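Local structure of paenibacillus xanthan lyase (Paenibacillus, 6F2P) at residues 66-71 against 123-128; 281-286 against 395-400; 769-774 against 792-797; 832-837 against 889-894. The protein cleaves the side chains of the polysaccharide xanthan by an eliminative lyase reaction. One frame throughout, in Å; residues are numbered along the deposited sequence.

Contact 1. Residues 66-71 against 123-128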
loop_
_atom_site.group_PDB
_atom_site.type_symbol
_atom_site.label_atom_id
_atom_site.label_comp_id
_atom_site.label_asym_id
_atom_site.label_seq_id
_atom_site.Cartn_x
_atom_site.Cartn_y
_atom_site.Cartn_z
ATOM N N ASP A 66 16.417 -41.025 -3.212
ATOM C CA ASP A 66 15.507 -39.976 -2.743
ATOM C C ASP A 66 15.784 -39.614 -1.285
ATOM O O ASP A 66 15.555 -40.422 -0.384
ATOM C CB ASP A 66 14.054 -40.409 -2.891
ATOM C CG ASP A 66 13.083 -39.266 -2.687
ATOM O OD1 ASP A 66 13.509 -38.185 -2.210
ATOM O OD2 ASP A 66 11.885 -39.450 -3.001
ATOM N N SER A 67 16.259 -38.390 -1.058
ATOM C CA SER A 67 16.680 -37.974 0.279
ATOM C C SER A 67 15.497 -37.729 1.226
ATOM O O SER A 67 15.678 -37.629 2.442
ATOM C CB SER A 67 17.604 -36.750 0.213
ATOM O OG SER A 67 16.896 -35.572 -0.145
ATOM N N THR A 68 14.286 -37.658 0.674
ATOM C CA THR A 68 13.084 -37.523 1.499
ATOM C C THR A 68 12.999 -38.665 2.506
ATOM O O THR A 68 12.504 -38.498 3.614
ATOM C CB THR A 68 11.815 -37.523 0.638
ATOM O OG1 THR A 68 11.912 -36.493 -0.353
ATOM C CG2 THR A 68 10.578 -37.312 1.486
ATOM N N SER A 69 13.502 -39.829 2.114
ATOM C CA SER A 69 13.484 -40.992 2.984
ATOM C C SER A 69 14.198 -40.745 4.316
ATOM O O SER A 69 13.827 -41.324 5.341
ATOM C CB SER A 69 14.070 -42.196 2.265
ATOM O OG SER A 69 13.222 -42.590 1.198
ATOM N N ILE A 70 15.200 -39.873 4.305
ATOM C CA ILE A 70 15.866 -39.467 5.542
ATOM C C ILE A 70 14.864 -38.865 6.535
ATOM O O ILE A 70 14.748 -39.318 7.675
ATOM C CB ILE A 70 17.001 -38.452 5.269
ATOM C CG1 ILE A 70 18.020 -39.042 4.289
ATOM C CG2 ILE A 70 17.679 -38.032 6.567
ATOM C CD1 ILE A 70 18.758 -40.236 4.837
ATOM N N THR A 71 14.134 -37.850 6.090
ATOM C CA THR A 71 13.173 -37.159 6.934
ATOM C C THR A 71 12.054 -38.095 7.362
ATOM O O THR A 71 11.653 -38.117 8.537
ATOM C CB THR A 71 12.556 -35.948 6.188
ATOM O OG1 THR A 71 13.577 -34.987 5.901
ATOM C CG2 THR A 71 11.454 -35.285 7.013
ATOM N N TRP A 123 18.946 -31.389 -0.824
ATOM C CA TRP A 123 19.732 -30.922 0.313
ATOM C C TRP A 123 18.901 -30.763 1.585
ATOM O O TRP A 123 19.379 -30.999 2.695
ATOM C CB TRP A 123 20.370 -29.576 -0.030
ATOM C CG TRP A 123 19.364 -28.452 -0.098
ATOM C CD1 TRP A 123 18.613 -28.088 -1.176
ATOM C CD2 TRP A 123 18.990 -27.565 0.968
ATOM N NE1 TRP A 123 17.801 -27.026 -0.853
ATOM C CE2 TRP A 123 18.012 -26.687 0.456
ATOM C CE3 TRP A 123 19.389 -27.426 2.304
ATOM C CZ2 TRP A 123 17.424 -25.686 1.233
ATOM C CZ3 TRP A 123 18.803 -26.432 3.074
ATOM C CH2 TRP A 123 17.831 -25.575 2.534
ATOM N N TRP A 124 17.651 -30.363 1.409
ATOM C CA TRP A 124 16.806 -29.974 2.522
ATOM C C TRP A 124 16.656 -31.079 3.570
ATOM O O TRP A 124 16.640 -30.814 4.775
ATOM C CB TRP A 124 15.441 -29.531 1.997
ATOM C CG TRP A 124 14.608 -28.902 3.037
ATOM C CD1 TRP A 124 14.577 -27.582 3.369
ATOM C CD2 TRP A 124 13.694 -29.562 3.914
ATOM N NE1 TRP A 124 13.695 -27.375 4.398
ATOM C CE2 TRP A 124 13.137 -28.576 4.751
ATOM C CE3 TRP A 124 13.290 -30.889 4.072
ATOM C CZ2 TRP A 124 12.195 -28.873 5.731
ATOM C CZ3 TRP A 124 12.350 -31.184 5.051
ATOM C CH2 TRP A 124 11.815 -30.177 5.868
ATOM N N HIS A 125 16.555 -32.321 3.113
ATOM C CA HIS A 125 16.347 -33.435 4.036
ATOM C C HIS A 125 17.595 -33.746 4.871
ATOM O O HIS A 125 17.494 -34.208 6.011
ATOM C CB HIS A 125 15.842 -34.665 3.290
ATOM C CG HIS A 125 14.540 -34.438 2.589
ATOM N ND1 HIS A 125 13.353 -34.265 3.267
ATOM C CD2 HIS A 125 14.241 -34.330 1.273
ATOM C CE1 HIS A 125 12.376 -34.069 2.399
ATOM N NE2 HIS A 125 12.888 -34.100 1.181
ATOM N N TRP A 126 18.767 -33.450 4.317
ATOM C CA TRP A 126 20.015 -33.664 5.034
ATOM C C TRP A 126 20.257 -32.576 6.075
ATOM O O TRP A 126 20.665 -32.857 7.203
ATOM C CB TRP A 126 21.187 -33.745 4.050
ATOM C CG TRP A 126 21.037 -34.891 3.086
ATOM C CD1 TRP A 126 20.605 -34.826 1.793
ATOM C CD2 TRP A 126 21.284 -36.278 3.357
ATOM N NE1 TRP A 126 20.581 -36.082 1.238
ATOM C CE2 TRP A 126 20.991 -36.992 2.179
ATOM C CE3 TRP A 126 21.732 -36.984 4.479
ATOM C CZ2 TRP A 126 21.134 -38.374 2.090
ATOM C CZ3 TRP A 126 21.873 -38.363 4.387
ATOM C CH2 TRP A 126 21.572 -39.039 3.204
ATOM N N GLN A 127 19.973 -31.333 5.708
ATOM C CA GLN A 127 20.379 -30.205 6.537
ATOM C C GLN A 127 19.298 -29.700 7.492
ATOM O O GLN A 127 19.596 -29.010 8.464
ATOM C CB GLN A 127 20.887 -29.070 5.649
ATOM C CG GLN A 127 21.969 -29.509 4.673
ATOM C CD GLN A 127 22.584 -28.355 3.911
ATOM O OE1 GLN A 127 23.097 -28.535 2.816
ATOM N NE2 GLN A 127 22.540 -27.161 4.494
ATOM N N ILE A 128 18.046 -30.045 7.228
ATOM C CA ILE A 128 16.956 -29.502 8.022
ATOM C C ILE A 128 15.954 -30.560 8.472
ATOM O O ILE A 128 15.777 -30.768 9.668
ATOM C CB ILE A 128 16.227 -28.380 7.261
ATOM C CG1 ILE A 128 17.173 -27.185 7.065
ATOM C CG2 ILE A 128 14.953 -27.980 7.994
ATOM C CD1 ILE A 128 16.615 -26.086 6.214
HETATM O O HOH W 1 10.962 -33.958 -0.820
#
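Thr71 and His125 meet where helix 68-85 packs against helix 123-141. Both helices belong to the alpha-helical N-terminal domain of polysaccharide lyase family 8, which forms an alpha/alpha toroid in this family. The polar contacts centre on the imidazole, turned toward Thr68 and Thr71 by His125 CG anti to the carbonyl carbon (chi1 -60°). Thr71 OG1 lies in the ring plane, 2.7 Å from His125 ND1, and either atom could donate. A water sits at the opposite ring nitrogen, 2.8 Å from His125 NE2 and also in the ring plane. This water donates to Thr68 OG1, which donates to Asp66 OD1. Asp66 OD1 also accepts from Thr68 N over 3.0 Å, a capping bond. The second group of contacts is CH-pi. Thr68 CA stands over the centre of the imidazole, 3.4 Å from the centroid of the His125 ring. Ile70 CG1 lies over the six-membered ring of Trp126, 3.8 Å from its centroid. Apolar packing continues from there, with Ile70 CD1 3.5 Å from Trp126 CH2. The indole is also held from outside: its NE1 bonds to Tyr120 O, and the two rings meet edge-to-face. Replacing Trp126 by an alanine would probably leave Ile70 without the face it rests on and Tyr120 O without this donor. Ser67 OG bonds to Asn122 O and lies near the imidazole plane, 3.3 Å from His125 CD2.

Contact 2. Residues 281-286 against 395-400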
loop_
_atom_site.group_PDB
_atom_site.type_symbol
_atom_site.label_atom_id
_atom_site.label_comp_id
_atom_site.label_asym_id
_atom_site.label_seq_id
_atom_site.Cartn_x
_atom_site.Cartn_y
_atom_site.Cartn_z
ATOM N N ARG A 281 -2.490 -16.148 2.380
ATOM C CA ARG A 281 -1.877 -17.465 2.498
ATOM C C ARG A 281 -1.222 -17.936 1.201
ATOM O O ARG A 281 -0.750 -19.076 1.111
ATOM C CB ARG A 281 -2.880 -18.497 3.018
ATOM C CG ARG A 281 -3.450 -18.148 4.375
ATOM C CD ARG A 281 -4.139 -19.322 5.045
ATOM N NE ARG A 281 -5.117 -19.986 4.186
ATOM C CZ ARG A 281 -4.979 -21.225 3.708
ATOM N NH1 ARG A 281 -3.902 -21.936 4.007
ATOM N NH2 ARG A 281 -5.918 -21.757 2.933
ATOM N N GLY A 282 -1.166 -17.046 0.216
ATOM C CA GLY A 282 -0.530 -17.350 -1.055
ATOM C C GLY A 282 -0.953 -18.682 -1.641
ATOM O O GLY A 282 -2.147 -19.018 -1.655
ATOM N N ARG A 283 0.028 -19.462 -2.093
ATOM C CA ARG A 283 -0.270 -20.717 -2.782
ATOM C C ARG A 283 -0.881 -21.772 -1.867
ATOM O O ARG A 283 -1.388 -22.791 -2.338
ATOM C CB ARG A 283 0.969 -21.275 -3.481
ATOM C CG ARG A 283 1.984 -21.948 -2.576
ATOM C CD ARG A 283 3.201 -22.358 -3.396
ATOM N NE ARG A 283 4.111 -23.191 -2.624
ATOM C CZ ARG A 283 5.184 -22.738 -1.982
ATOM N NH1 ARG A 283 5.495 -21.451 -2.031
ATOM N NH2 ARG A 283 5.952 -23.576 -1.293
ATOM N N GLU A 284 -0.866 -21.517 -0.564
ATOM C CA GLU A 284 -1.329 -22.510 0.396
ATOM C C GLU A 284 -2.836 -22.695 0.461
ATOM O O GLU A 284 -3.322 -23.579 1.166
ATOM C CB GLU A 284 -0.755 -22.218 1.770
ATOM C CG GLU A 284 0.750 -22.182 1.730
ATOM C CD GLU A 284 1.346 -22.193 3.103
ATOM O OE1 GLU A 284 0.573 -22.420 4.062
ATOM O OE2 GLU A 284 2.578 -21.978 3.224
ATOM N N ILE A 285 -3.578 -21.893 -0.296
ATOM C CA ILE A 285 -5.027 -22.041 -0.321
ATOM C C ILE A 285 -5.375 -23.332 -1.035
ATOM O O ILE A 285 -6.505 -23.806 -0.940
ATOM C CB ILE A 285 -5.740 -20.861 -1.013
ATOM C CG1 ILE A 285 -5.265 -20.704 -2.463
ATOM C CG2 ILE A 285 -5.529 -19.578 -0.228
ATOM C CD1 ILE A 285 -6.118 -19.740 -3.289
ATOM N N SER A 286 -4.392 -23.897 -1.737
ATOM C CA SER A 286 -4.580 -25.149 -2.470
ATOM C C SER A 286 -4.214 -26.400 -1.681
ATOM O O SER A 286 -4.133 -27.474 -2.254
ATOM C CB SER A 286 -3.787 -25.141 -3.777
ATOM O OG SER A 286 -2.395 -25.203 -3.530
ATOM N N GLU A 395 0.469 -16.824 -6.733
ATOM C CA GLU A 395 1.623 -17.682 -6.904
ATOM C C GLU A 395 1.223 -19.109 -7.215
ATOM O O GLU A 395 0.407 -19.713 -6.514
ATOM C CB GLU A 395 2.523 -17.667 -5.678
ATOM C CG GLU A 395 3.782 -18.469 -5.911
ATOM C CD GLU A 395 4.656 -18.574 -4.693
ATOM O OE1 GLU A 395 5.847 -18.218 -4.807
ATOM O OE2 GLU A 395 4.164 -19.024 -3.636
ATOM N N SER A 396 1.802 -19.647 -8.278
ATOM C CA SER A 396 1.672 -21.063 -8.557
ATOM C C SER A 396 3.040 -21.615 -8.922
ATOM O O SER A 396 3.611 -21.267 -9.964
ATOM C CB SER A 396 0.674 -21.303 -9.683
ATOM O OG SER A 396 0.556 -22.692 -9.941
ATOM N N ILE A 397 3.587 -22.443 -8.039
ATOM C CA ILE A 397 4.806 -23.187 -8.346
ATOM C C ILE A 397 4.633 -24.626 -7.904
ATOM O O ILE A 397 3.750 -24.924 -7.095
ATOM C CB ILE A 397 6.030 -22.599 -7.648
ATOM C CG1 ILE A 397 5.824 -22.593 -6.133
ATOM C CG2 ILE A 397 6.309 -21.206 -8.168
ATOM C CD1 ILE A 397 6.892 -21.835 -5.387
ATOM N N ASN A 398 5.473 -25.511 -8.442
ATOM C CA ASN A 398 5.444 -26.935 -8.104
ATOM C C ASN A 398 4.059 -27.537 -8.131
ATOM O O ASN A 398 3.742 -28.365 -7.279
ATOM C CB ASN A 398 6.042 -27.197 -6.718
ATOM C CG ASN A 398 7.305 -26.412 -6.472
ATOM O OD1 ASN A 398 8.160 -26.292 -7.357
ATOM N ND2 ASN A 398 7.426 -25.850 -5.268
ATOM N N ALA A 399 3.241 -27.110 -9.091
ATOM C CA ALA A 399 1.915 -27.687 -9.302
ATOM C C ALA A 399 1.022 -27.456 -8.106
ATOM O O ALA A 399 0.150 -28.279 -7.801
ATOM C CB ALA A 399 2.010 -29.181 -9.601
ATOM N N GLU A 400 1.254 -26.337 -7.425
ATOM C CA GLU A 400 0.393 -25.902 -6.334
ATOM C C GLU A 400 -0.393 -24.661 -6.745
ATOM O O GLU A 400 0.082 -23.855 -7.558
ATOM C CB GLU A 400 1.210 -25.611 -5.078
ATOM C CG GLU A 400 1.944 -26.812 -4.521
ATOM C CD GLU A 400 2.381 -26.608 -3.082
ATOM O OE1 GLU A 400 3.469 -26.034 -2.857
ATOM O OE2 GLU A 400 1.627 -27.021 -2.172
#
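Arg283 CG sits between its backbone N and carbonyl carbon (chi1 77°), and the chain runs extended to NE, which carries the guanidinium to Glu395 and Glu400. Glu395, also extended, lies alongside the arginine, pointing the same way. Arg283 NE donates to Glu400 OE1 over 2.9 Å, nearly straight at 168°. Arg283 NH1 donates to Glu395 OE2 over 3.2 Å. Both oxygens lie in the guanidinium plane, yet each is approached from above its own carboxylate plane. The three residues form a salt-bridge network between two loops, one of the N-terminal helical domain and one of the super-sandwich domain. In this lyase family the substrate cleft runs between those domains. On the second loop, a type I' turn from Ile397 to Glu400 separates the hydrophobic partner from the acid. Ile397 CD1 lies over one guanidinium face, toward its rim, 3.7 Å from Arg283 NH1. A methionine in place of Arg283 would probably leave Glu395 without its salt-bridge mate and Glu400 to rely on Arg287 for charge pairing. Tyr229 OH bonds Arg283 NH1, His220 hydrogen-bonds Glu395 OE1, and Asn584 hydrogen-bonds Glu400 OE2. Ser286 OG donates back to Arg283 O and lies 3.9 Å from Glu400 CB.

Contact 3. Residues 769-774 against 792-797; sequences EAEALP and GGKKLG. With CA (calcium ion), chain C.
Glu771 and Lys794 approach each other around a calcium ion, and this is the tight part of the contact. The carboxylate of Glu771 binds the metal with both oxygens, OE2 at 2.3 Å and OE1 at 2.6 Å from the calcium. Its CG takes the position between backbone N and carbonyl carbon (chi1 67°), and the chain then bends toward the ion. Lys794 contributes its backbone carbonyl, with O 2.4 Å from the calcium. Glu769 adds one oxygen, OE2, at 2.5 Å from the metal. Ser791 O and two oxygens of Asp894 complete seven ligands. Beside the ion, the methylenes of Lys794 cross the Glu771 chain at about a right angle, with Lys794 CB 3.6 Å from Glu771 CG. On the buried side, Ala770 CB rests 3.9 Å from Leu796 CB, and Val784 and Phe809 also touch Leu796. The solvent side is looser. Gly792 is exposed and approaches the acids with backbone atoms alone, its N 3.6 Å from Glu769 OE1. The Lys794 amine leads away from the calcium to Asn786. The site lies in a beta-sandwich domain and is reminiscent of the structural calcium sites of beta-sandwich carbohydrate-binding modules. Glu771 OE2 and Lys794 O both bind the calcium, whose charge probably offsets the repulsion between two neighbouring oxygens. The calcium joins the 769-774 loop to strand 794-798, which probably stabilises both.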
loop_
_atom_site.group_PDB
_atom_site.type_symbol
_atom_site.label_atom_id
_atom_site.label_comp_id
_atom_site.label_asym_id
_atom_site.label_seq_id
_atom_site.Cartn_x
_atom_site.Cartn_y
_atom_site.Cartn_z
ATOM N N GLU A 769 17.539 23.610 -4.725
ATOM C CA GLU A 769 18.845 22.952 -4.675
ATOM C C GLU A 769 18.811 21.560 -5.279
ATOM O O GLU A 769 18.057 20.697 -4.828
ATOM C CB GLU A 769 19.364 22.885 -3.242
ATOM C CG GLU A 769 19.442 24.241 -2.567
ATOM C CD GLU A 769 20.597 25.090 -3.078
ATOM O OE1 GLU A 769 20.875 26.130 -2.450
ATOM O OE2 GLU A 769 21.232 24.726 -4.093
ATOM N N ALA A 770 19.639 21.354 -6.300
ATOM C CA ALA A 770 19.688 20.087 -7.017
ATOM C C ALA A 770 19.954 18.935 -6.057
ATOM O O ALA A 770 19.325 17.887 -6.142
ATOM C CB ALA A 770 20.757 20.135 -8.093
ATOM N N GLU A 771 20.872 19.156 -5.123
ATOM C CA GLU A 771 21.245 18.134 -4.155
ATOM C C GLU A 771 20.100 17.704 -3.238
ATOM O O GLU A 771 20.238 16.741 -2.495
ATOM C CB GLU A 771 22.420 18.616 -3.297
ATOM C CG GLU A 771 22.092 19.788 -2.380
ATOM C CD GLU A 771 22.524 21.124 -2.972
ATOM O OE1 GLU A 771 22.692 22.101 -2.201
ATOM O OE2 GLU A 771 22.704 21.183 -4.206
ATOM N N ALA A 772 18.979 18.417 -3.269
ATOM C CA ALA A 772 17.874 18.090 -2.370
ATOM C C ALA A 772 16.565 17.866 -3.117
ATOM O O ALA A 772 15.480 17.882 -2.521
ATOM C CB ALA A 772 17.709 19.166 -1.306
ATOM N N LEU A 773 16.669 17.643 -4.419
ATOM C CA LEU A 773 15.488 17.437 -5.240
ATOM C C LEU A 773 15.177 15.960 -5.413
ATOM O O LEU A 773 16.053 15.173 -5.771
ATOM C CB LEU A 773 15.675 18.093 -6.604
ATOM C CG LEU A 773 15.543 19.610 -6.580
ATOM C CD1 LEU A 773 15.867 20.202 -7.949
ATOM C CD2 LEU A 773 14.135 19.988 -6.123
ATOM N N PRO A 774 13.923 15.580 -5.147
ATOM C CA PRO A 774 13.474 14.204 -5.376
ATOM C C PRO A 774 13.639 13.863 -6.842
ATOM O O PRO A 774 13.313 14.693 -7.697
ATOM C CB PRO A 774 11.987 14.243 -4.997
ATOM C CG PRO A 774 11.612 15.701 -5.038
ATOM C CD PRO A 774 12.844 16.451 -4.650
ATOM N N GLY A 792 24.261 26.322 -1.256
ATOM C CA GLY A 792 23.989 25.306 -0.258
ATOM C C GLY A 792 25.216 24.475 0.070
ATOM O O GLY A 792 25.146 23.519 0.844
ATOM N N GLY A 793 26.345 24.836 -0.531
ATOM C CA GLY A 793 27.598 24.146 -0.282
ATOM C C GLY A 793 27.652 22.772 -0.918
ATOM O O GLY A 793 28.546 21.982 -0.621
ATOM N N LYS A 794 26.694 22.484 -1.793
ATOM C CA LYS A 794 26.640 21.186 -2.455
ATOM C C LYS A 794 26.261 21.321 -3.921
ATOM O O LYS A 794 25.470 22.182 -4.296
ATOM C CB LYS A 794 25.649 20.258 -1.747
ATOM C CG LYS A 794 26.026 19.898 -0.315
ATOM C CD LYS A 794 24.972 19.010 0.326
ATOM C CE LYS A 794 25.391 18.586 1.726
ATOM N NZ LYS A 794 26.665 17.812 1.703
ATOM N N LYS A 795 26.837 20.464 -4.751
ATOM C CA LYS A 795 26.463 20.399 -6.155
ATOM C C LYS A 795 26.123 18.947 -6.518
ATOM O O LYS A 795 26.530 18.016 -5.820
ATOM C CB LYS A 795 27.595 20.937 -7.031
ATOM C CG LYS A 795 28.890 20.163 -6.891
ATOM C CD LYS A 795 30.081 20.900 -7.487
ATOM C CE LYS A 795 31.349 20.070 -7.331
ATOM N NZ LYS A 795 32.576 20.898 -7.376
ATOM N N LEU A 796 25.364 18.755 -7.594
ATOM C CA LEU A 796 24.983 17.413 -8.024
ATOM C C LEU A 796 25.731 17.021 -9.288
ATOM O O LEU A 796 25.536 17.622 -10.350
ATOM C CB LEU A 796 23.471 17.309 -8.259
ATOM C CG LEU A 796 22.972 15.879 -8.489
ATOM C CD1 LEU A 796 23.310 15.030 -7.285
ATOM C CD2 LEU A 796 21.483 15.824 -8.785
ATOM N N GLY A 797 26.591 16.012 -9.168
ATOM C CA GLY A 797 27.399 15.560 -10.283
ATOM C C GLY A 797 26.684 14.476 -11.050
ATOM O O GLY A 797 26.507 13.371 -10.552
HETATM CA CA CA C . 23.334 23.341 -4.419
#

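Contact 4. Residues 832-837 against 889-894. With CA (calcium ion), chain C.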
loop_
_atom_site.group_PDB
_atom_site.type_symbol
_atom_site.label_atom_id
_atom_site.label_comp_id
_atom_site.label_asym_id
_atom_site.label_seq_id
_atom_site.Cartn_x
_atom_site.Cartn_y
_atom_site.Cartn_z
ATOM N N GLY A 832 28.894 17.993 -20.360
ATOM C CA GLY A 832 28.260 17.734 -21.643
ATOM C C GLY A 832 27.392 18.882 -22.130
ATOM O O GLY A 832 27.529 20.022 -21.676
ATOM N N ILE A 833 26.506 18.575 -23.074
ATOM C CA ILE A 833 25.529 19.534 -23.584
ATOM C C ILE A 833 24.135 19.044 -23.224
ATOM O O ILE A 833 23.748 17.936 -23.595
ATOM C CB ILE A 833 25.596 19.670 -25.117
ATOM C CG1 ILE A 833 26.979 20.153 -25.559
ATOM C CG2 ILE A 833 24.499 20.598 -25.616
ATOM C CD1 ILE A 833 27.117 20.285 -27.048
ATOM N N TYR A 834 23.379 19.869 -22.508
ATOM C CA TYR A 834 22.087 19.435 -21.988
ATOM C C TYR A 834 20.880 20.156 -22.586
ATOM O O TYR A 834 20.969 21.317 -22.988
ATOM C CB TYR A 834 22.087 19.512 -20.462
ATOM C CG TYR A 834 22.882 18.388 -19.835
ATOM C CD1 TYR A 834 24.263 18.478 -19.685
ATOM C CD2 TYR A 834 22.253 17.221 -19.416
ATOM C CE1 TYR A 834 24.993 17.441 -19.124
ATOM C CE2 TYR A 834 22.975 16.177 -18.857
ATOM C CZ TYR A 834 24.341 16.291 -18.716
ATOM O OH TYR A 834 25.047 15.254 -18.156
ATOM N N GLN A 835 19.764 19.438 -22.663
ATOM C CA GLN A 835 18.491 19.999 -23.102
ATOM C C GLN A 835 17.471 19.850 -21.984
ATOM O O GLN A 835 17.201 18.739 -21.530
ATOM C CB GLN A 835 17.972 19.274 -24.348
ATOM C CG GLN A 835 16.526 19.615 -24.710
ATOM C CD GLN A 835 16.421 20.954 -25.417
ATOM O OE1 GLN A 835 17.120 21.193 -26.404
ATOM N NE2 GLN A 835 15.562 21.844 -24.904
ATOM N N LEU A 836 16.904 20.963 -21.538
ATOM C CA LEU A 836 15.880 20.929 -20.503
ATOM C C LEU A 836 14.495 20.701 -21.099
ATOM O O LEU A 836 14.137 21.291 -22.123
ATOM C CB LEU A 836 15.878 22.235 -19.712
ATOM C CG LEU A 836 14.717 22.421 -18.733
ATOM C CD1 LEU A 836 14.900 21.539 -17.500
ATOM C CD2 LEU A 836 14.577 23.874 -18.343
ATOM N N SER A 837 13.724 19.829 -20.461
ATOM C CA SER A 837 12.319 19.669 -20.798
ATOM C C SER A 837 11.509 19.741 -19.513
ATOM O O SER A 837 12.009 19.412 -18.438
ATOM C CB SER A 837 12.059 18.343 -21.525
ATOM O OG SER A 837 12.321 17.217 -20.699
ATOM N N TYR A 889 30.344 13.424 -20.772
ATOM C CA TYR A 889 29.000 13.972 -20.869
ATOM C C TYR A 889 28.422 14.385 -19.518
ATOM O O TYR A 889 27.230 14.682 -19.415
ATOM C CB TYR A 889 28.066 12.948 -21.514
ATOM C CG TYR A 889 28.447 12.527 -22.916
ATOM C CD1 TYR A 889 29.232 11.399 -23.140
ATOM C CD2 TYR A 889 28.003 13.243 -24.021
ATOM C CE1 TYR A 889 29.567 10.995 -24.431
ATOM C CE2 TYR A 889 28.335 12.853 -25.315
ATOM C CZ TYR A 889 29.117 11.730 -25.514
ATOM O OH TYR A 889 29.442 11.356 -26.799
ATOM N N LYS A 890 29.258 14.412 -18.486
ATOM C CA LYS A 890 28.770 14.697 -17.138
ATOM C C LYS A 890 28.371 16.156 -16.922
ATOM O O LYS A 890 28.312 16.953 -17.865
ATOM C CB LYS A 890 29.781 14.237 -16.087
ATOM C CG LYS A 890 30.036 12.736 -16.136
ATOM C CD LYS A 890 30.963 12.274 -15.023
ATOM C CE LYS A 890 31.182 10.770 -15.105
ATOM N NZ LYS A 890 31.913 10.260 -13.917
ATOM N N LEU A 891 28.086 16.497 -15.672
ATOM C CA LEU A 891 27.601 17.830 -15.356
ATOM C C LEU A 891 27.625 18.043 -13.853
ATOM O O LEU A 891 27.382 17.109 -13.082
ATOM C CB LEU A 891 26.176 17.995 -15.884
ATOM C CG LEU A 891 25.429 19.313 -15.675
ATOM C CD1 LEU A 891 26.068 20.443 -16.474
ATOM C CD2 LEU A 891 23.969 19.141 -16.065
ATOM N N MET A 892 27.938 19.266 -13.441
ATOM C CA MET A 892 27.877 19.641 -12.035
ATOM C C MET A 892 26.728 20.624 -11.808
ATOM O O MET A 892 26.914 21.842 -11.891
ATOM C CB MET A 892 29.203 20.261 -11.581
ATOM C CG MET A 892 30.336 19.265 -11.395
ATOM S SD MET A 892 30.075 18.168 -9.984
ATOM C CE MET A 892 31.095 16.778 -10.470
ATOM N N LEU A 893 25.542 20.093 -11.522
ATOM C CA LEU A 893 24.347 20.914 -11.333
ATOM C C LEU A 893 24.231 21.451 -9.901
ATOM O O LEU A 893 24.227 20.680 -8.941
ATOM C CB LEU A 893 23.106 20.099 -11.705
ATOM C CG LEU A 893 21.709 20.705 -11.560
ATOM C CD1 LEU A 893 21.579 22.013 -12.326
ATOM C CD2 LEU A 893 20.686 19.693 -12.054
ATOM N N ASP A 894 24.131 22.768 -9.756
ATOM C CA ASP A 894 24.033 23.365 -8.426
ATOM C C ASP A 894 22.578 23.568 -8.028
ATOM O O ASP A 894 22.154 23.103 -6.970
ATOM C CB ASP A 894 24.813 24.689 -8.346
ATOM C CG ASP A 894 24.889 25.254 -6.920
ATOM O OD1 ASP A 894 24.424 24.572 -5.975
ATOM O OD2 ASP A 894 25.425 26.372 -6.738
HETATM CA CA CA C . 23.334 23.341 -4.419
#
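Gly832 N donates to Lys890 O over 2.8 Å, in the carbonyl plane, where strand 832-838 comes close to the lead-in of strand 891-900. The two strands belong to different antiparallel sheets of a beta sandwich, and beyond this point they diverge. Tyr834 reaches from one strand to the other. Its CG lies anti to the carbonyl carbon (chi1 -75°), which sends the ring toward the other sheet. The hydroxyl reaches Tyr889 O at 2.6 Å from Tyr834 OH, though this bond is weak. Lys890 O lies in the ring plane at the edge, 3.6 Å from Tyr834 CE1. The main apolar contact is over the ring. Leu891 CD2 stands above its centre in a CH-pi contact, 3.7 Å from the centroid of the Tyr834 ring. Leu891 CB adds to it, 3.5 Å from Tyr834 CE1. The two side chains run antiparallel, and CD2 is the leucine branch that meets the ring face. Asn800 and Thr879 also touch the tyrosine. Lys890 leaves the backbone pointing away, and its amine bonds to Asn799. Further along strand 891-900, Asp894 binds calcium with OD1 at 2.3 Å and O at 2.8 Å from the metal, while Arg824 pairs with its OD2. The aspartate thus has both carboxylate oxygens engaged by positive partners, which would probably favour its ionised form. Strand 891-900 is therefore tied to the facing sheet at its start and to a metal further on.

The four contacts follow one another along the chain; none nests in or crosses another. Contact 1 closes a largely helical loop in the N-terminal domain. Contact 2 closes a longer one and joins that domain to the super-sandwich domain; its centre lies about 22 Å from that of contact 1. Contact 3 closes a short loop in a later beta sandwich, about 47 Å from contact 2 between centres. Contact 4 closes a loop rich in strands there and joins its two sheets. Contacts 3 and 4 touch: strands 794-798 and 891-900 are sheet neighbours, Leu796 N probably bonds to Leu893 O, and both contacts supply ligands to the same calcium.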